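GCN5-related N-acetyltransferase (Kribbella flavida, PDB 4H89) probably transfers an acyl group, acting as a putative acetyltransferase of the GCN5-related (GNAT) family. Local coordinates at residues L23-F26 / R27-V30; Q111-I114 / D115-G118. All blocks are in the same frame, centred on the assembly; numbering follows the deposited sequence. Where two conformers were deposited one is given.

Interaction 1. Residues L23-F26 / R27-V30; sequences LPFF and REIV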
loop_
_atom_site.group_PDB
_atom_site.type_symbol
_atom_site.label_atom_id
_atom_site.label_comp_id
_atom_site.label_asym_id
_atom_site.label_seq_id
_atom_site.Cartn_x
_atom_site.Cartn_y
_atom_site.Cartn_z
ATOM N N LEU A 23 -5.189 -12.743 17.901
ATOM C CA LEU A 23 -4.841 -13.724 16.850
ATOM C C LEU A 23 -6.063 -14.410 16.215
ATOM O O LEU A 23 -6.159 -14.443 15.003
ATOM C CB LEU A 23 -3.808 -14.732 17.400
ATOM C CG LEU A 23 -3.467 -15.900 16.474
ATOM C CD1 LEU A 23 -2.804 -15.450 15.191
ATOM C CD2 LEU A 23 -2.544 -16.864 17.217
ATOM N N PRO A 24 -7.000 -14.936 17.026
ATOM C CA PRO A 24 -8.167 -15.548 16.365
ATOM C C PRO A 24 -8.980 -14.608 15.526
ATOM O O PRO A 24 -9.623 -15.066 14.572
ATOM C CB PRO A 24 -8.976 -16.168 17.519
ATOM C CG PRO A 24 -8.318 -15.760 18.789
ATOM C CD PRO A 24 -7.002 -15.119 18.487
ATOM N N PHE A 25 -9.004 -13.306 15.841
ATOM C CA PHE A 25 -9.720 -12.363 14.966
ATOM C C PHE A 25 -9.115 -12.313 13.609
ATOM O O PHE A 25 -9.805 -12.258 12.613
ATOM C CB PHE A 25 -9.684 -10.901 15.458
ATOM C CG PHE A 25 -10.111 -10.683 16.872
ATOM C CD1 PHE A 25 -10.887 -11.601 17.541
ATOM C CD2 PHE A 25 -9.713 -9.504 17.520
ATOM C CE1 PHE A 25 -11.252 -11.397 18.849
ATOM C CE2 PHE A 25 -10.056 -9.305 18.845
ATOM C CZ PHE A 25 -10.852 -10.240 19.498
ATOM N N PHE A 26 -7.787 -12.234 13.589
ATOM C CA PHE A 26 -7.042 -12.230 12.353
ATOM C C PHE A 26 -7.368 -13.457 11.531
ATOM O O PHE A 26 -7.665 -13.386 10.335
ATOM C CB PHE A 26 -5.530 -12.059 12.615
ATOM C CG PHE A 26 -4.718 -12.188 11.383
ATOM C CD1 PHE A 26 -4.663 -11.154 10.465
ATOM C CD2 PHE A 26 -4.044 -13.333 11.082
ATOM C CE1 PHE A 26 -3.921 -11.258 9.312
ATOM C CE2 PHE A 26 -3.331 -13.451 9.890
ATOM C CZ PHE A 26 -3.261 -12.414 9.017
ATOM N N ARG A 27 -7.261 -14.625 12.156
ATOM C CA ARG A 27 -7.592 -15.873 11.464
ATOM C C ARG A 27 -9.016 -15.890 10.912
ATOM O O ARG A 27 -9.199 -16.341 9.762
ATOM C CB ARG A 27 -7.323 -17.077 12.346
ATOM C CG ARG A 27 -5.880 -17.251 12.745
ATOM C CD ARG A 27 -4.924 -17.433 11.578
ATOM N NE ARG A 27 -3.586 -17.677 12.072
ATOM C CZ ARG A 27 -2.493 -17.555 11.341
ATOM N NH1 ARG A 27 -2.523 -17.142 10.099
ATOM N NH2 ARG A 27 -1.317 -17.773 11.890
ATOM N N GLU A 28 -9.999 -15.395 11.690
ATOM C CA GLU A 28 -11.416 -15.321 11.230
ATOM C C GLU A 28 -11.467 -14.484 9.952
ATOM O O GLU A 28 -12.037 -14.897 8.942
ATOM C CB GLU A 28 -12.372 -14.639 12.257
ATOM C CG GLU A 28 -12.641 -15.327 13.611
ATOM C CD GLU A 28 -13.611 -14.582 14.604
ATOM O OE1 GLU A 28 -13.633 -13.313 14.796
ATOM O OE2 GLU A 28 -14.369 -15.300 15.279
ATOM N N ILE A 29 -10.815 -13.316 9.973
ATOM C CA ILE A 29 -10.873 -12.415 8.806
ATOM C C ILE A 29 -10.283 -13.016 7.546
ATOM O O ILE A 29 -10.887 -12.912 6.482
ATOM C CB ILE A 29 -10.215 -11.053 9.108
ATOM C CG1 ILE A 29 -11.150 -10.247 10.024
ATOM C CG2 ILE A 29 -9.881 -10.267 7.834
ATOM C CD1 ILE A 29 -10.507 -9.047 10.701
ATOM N N VAL A 30 -9.120 -13.680 7.649
ATOM C CA VAL A 30 -8.526 -14.348 6.505
ATOM C C VAL A 30 -9.430 -15.468 6.002
ATOM O O VAL A 30 -9.671 -15.595 4.800
ATOM C CB VAL A 30 -7.139 -14.878 6.828
ATOM C CG1 VAL A 30 -6.564 -15.719 5.691
ATOM C CG2 VAL A 30 -6.219 -13.742 7.181
HETATM O O HOH W 1 -12.647 -11.109 13.145
#
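R27 N and V30 N bond back to L23 O and F26 O, both at 3.1 Å and nearly straight, while E28 N and I29 N bond to P24 O and F25 O; these four i to i+4 bonds continue helix 19-32. With F26 CG anti to the backbone N (chi1 174°), the ring swings toward V30, whose CG2 sits over one face, offset toward the rim, in a CH-pi contact 4.0 Å from the centroid. R27 bends at chi2 (-60°), which brings its NH1 in at the ring edge, 3.8 Å from F26 CE2, with ring and guanidinium planes 58° apart. R27 NE also passes L23 CD1 at 3.9 Å. Y38 meets the F26 ring edge-to-face, M95 of strand 89-96 and A47 of helix 44-51 pack on it, and R27 NH2 is salt-bridged to D44 and bonded to L42 O. Were F26 replaced by an alanine, V30 CG2 and Y38 would probably lose their aromatic partner, and a gap would be likely to open beside M95 and A47. The chemistry is thus divided: an aromatic-aliphatic cluster faces the sheet and neighbouring helix, and the arginine beside it carries its charge to D44.

Interaction 2. Residues Q111-I114 / D115-G118; sequences QDMI and DWAG
Q111 and D115, one turn apart on helix 105-119, are joined side chain to side chain: Q111 NE2 donates to D115 OD1 at 2.9 Å, with an N-H...O angle of 151°. The acceptor lies almost in the amide plane of Q111, yet the amide nitrogen stands above the carboxylate plane of D115, the two flat groups being turned 43° against each other. Q111 leaves the backbone with CG anti to N and then bends at chi2 (63°), folding its amide forward, toward the next turn and the carboxylate. D115 N also bonds to Q111 O at 2.9 Å, so this residue pair is linked through both backbone and side chains.

The apolar side is built differently. M113, a selenomethionine, bends at chi2 and turns its terminal methyl toward the following turn, where CE lies 4.0 Å from A117 CB and 4.1 Å from W116 CZ3. The indole crosses the selenomethionine chain obliquely, and M113 O lies at the indole edge near its plane, 3.8 Å from W116 CE3. The same carbonyl accepts A117 N at 2.9 Å. M78 of strand 72-80 touches both M113 and W116, A90 and A92 of strand 89-96 meet M113, and F122 packs against the indole with its plane inclined to it.

D112 extends its carboxylate to a salt bridge with R61 of strand 61-66. This helix connects strands 89-96 and 124-131 in a beta-alpha-beta unit of the GNAT fold. Its chemistry is accordingly two-sided: dispersion contacts of methyl, selenium-bearing chain and indole pack it on the sheet, whereas an amide-carboxylate bond links successive turns on a more exposed side.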
loop_
_atom_site.group_PDB
_atom_site.type_symbol
_atom_site.label_atom_id
_atom_site.label_comp_id
_atom_site.label_asym_id
_atom_site.label_seq_id
_atom_site.Cartn_x
_atom_site.Cartn_y
_atom_site.Cartn_z
ATOM N N GLN A 111 -12.859 6.018 16.381
ATOM C CA GLN A 111 -12.835 7.336 16.996
ATOM C C GLN A 111 -11.560 7.542 17.810
ATOM O O GLN A 111 -10.941 8.596 17.776
ATOM C CB GLN A 111 -14.056 7.568 17.868
ATOM C CG GLN A 111 -14.126 8.980 18.438
ATOM C CD GLN A 111 -14.249 10.028 17.337
ATOM O OE1 GLN A 111 -15.141 9.931 16.527
ATOM N NE2 GLN A 111 -13.283 10.930 17.230
ATOM N N ASP A 112 -11.182 6.530 18.572
ATOM C CA ASP A 112 -9.950 6.592 19.346
ATOM C C ASP A 112 -8.742 6.803 18.414
ATOM O O ASP A 112 -7.835 7.574 18.720
ATOM C CB ASP A 112 -9.768 5.329 20.198
ATOM C CG ASP A 112 -8.460 5.348 20.942
ATOM O OD1 ASP A 112 -8.386 5.958 22.039
ATOM O OD2 ASP A 112 -7.520 4.768 20.381
HETATM N N MSE A 113 -8.735 6.117 17.280
HETATM C CA MSE A 113 -7.665 6.270 16.295
HETATM C C MSE A 113 -7.635 7.700 15.715
HETATM O O MSE A 113 -6.543 8.287 15.581
HETATM C CB MSE A 113 -7.854 5.197 15.207
HETATM C CG MSE A 113 -6.801 5.202 14.105
HETATM SE SE MSE A 113 -7.165 6.411 12.678
HETATM C CE MSE A 113 -5.409 6.730 12.253
ATOM N N ILE A 114 -8.789 8.265 15.429
ATOM C CA ILE A 114 -8.849 9.629 14.902
ATOM C C ILE A 114 -8.320 10.594 15.946
ATOM O O ILE A 114 -7.558 11.518 15.603
ATOM C CB ILE A 114 -10.330 9.993 14.556
ATOM C CG1 ILE A 114 -10.786 9.233 13.322
ATOM C CG2 ILE A 114 -10.509 11.507 14.354
ATOM C CD1 ILE A 114 -12.290 9.203 13.081
ATOM N N ASP A 115 -8.695 10.403 17.198
ATOM C CA ASP A 115 -8.216 11.277 18.286
ATOM C C ASP A 115 -6.696 11.172 18.430
ATOM O O ASP A 115 -5.976 12.198 18.555
ATOM C CB ASP A 115 -8.893 10.970 19.613
ATOM C CG ASP A 115 -10.403 11.218 19.609
ATOM O OD1 ASP A 115 -10.929 11.805 18.655
ATOM O OD2 ASP A 115 -11.039 10.763 20.571
ATOM N N TRP A 116 -6.178 9.958 18.345
ATOM C CA TRP A 116 -4.740 9.736 18.398
ATOM C C TRP A 116 -4.041 10.435 17.248
ATOM O O TRP A 116 -3.033 11.105 17.451
ATOM C CB TRP A 116 -4.457 8.215 18.366
ATOM C CG TRP A 116 -3.020 7.844 18.120
ATOM C CD1 TRP A 116 -2.039 7.742 19.065
ATOM C CD2 TRP A 116 -2.413 7.553 16.864
ATOM N NE1 TRP A 116 -0.853 7.388 18.470
ATOM C CE2 TRP A 116 -1.038 7.293 17.119
ATOM C CE3 TRP A 116 -2.875 7.484 15.552
ATOM C CZ2 TRP A 116 -0.144 6.907 16.111
ATOM C CZ3 TRP A 116 -1.975 7.152 14.522
ATOM C CH2 TRP A 116 -0.628 6.861 14.818
ATOM N N ALA A 117 -4.545 10.277 16.043
ATOM C CA ALA A 117 -3.857 10.828 14.873
ATOM C C ALA A 117 -3.816 12.330 14.994
ATOM O O ALA A 117 -2.836 12.974 14.593
ATOM C CB ALA A 117 -4.560 10.387 13.599
ATOM N N GLY A 118 -4.894 12.920 15.488
ATOM C CA GLY A 118 -4.948 14.357 15.693
ATOM C C GLY A 118 -3.897 14.822 16.675
ATOM O O GLY A 118 -3.128 15.752 16.378
#

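How the interactions relate
Interactions 1 and 2 are each local to one helix, 19-32 and 105-119, on opposite sides of the chain's centre. Their own centres are 24 Å apart and their nearest atoms about 14 Å, so they do not touch. Both helices pack on strand 89-96, residues 23-30 through M95 and residues 111-118 through A90 and A92. Each is partly buried, with four buried residues in interaction 2 against two in interaction 1. Polar chemistry separates them: in interaction 1 the arginine pairs with an aspartate of helix 44-51, whereas interaction 2 combines a side-chain bond within its helix with an aspartate bridge to strand 61-66.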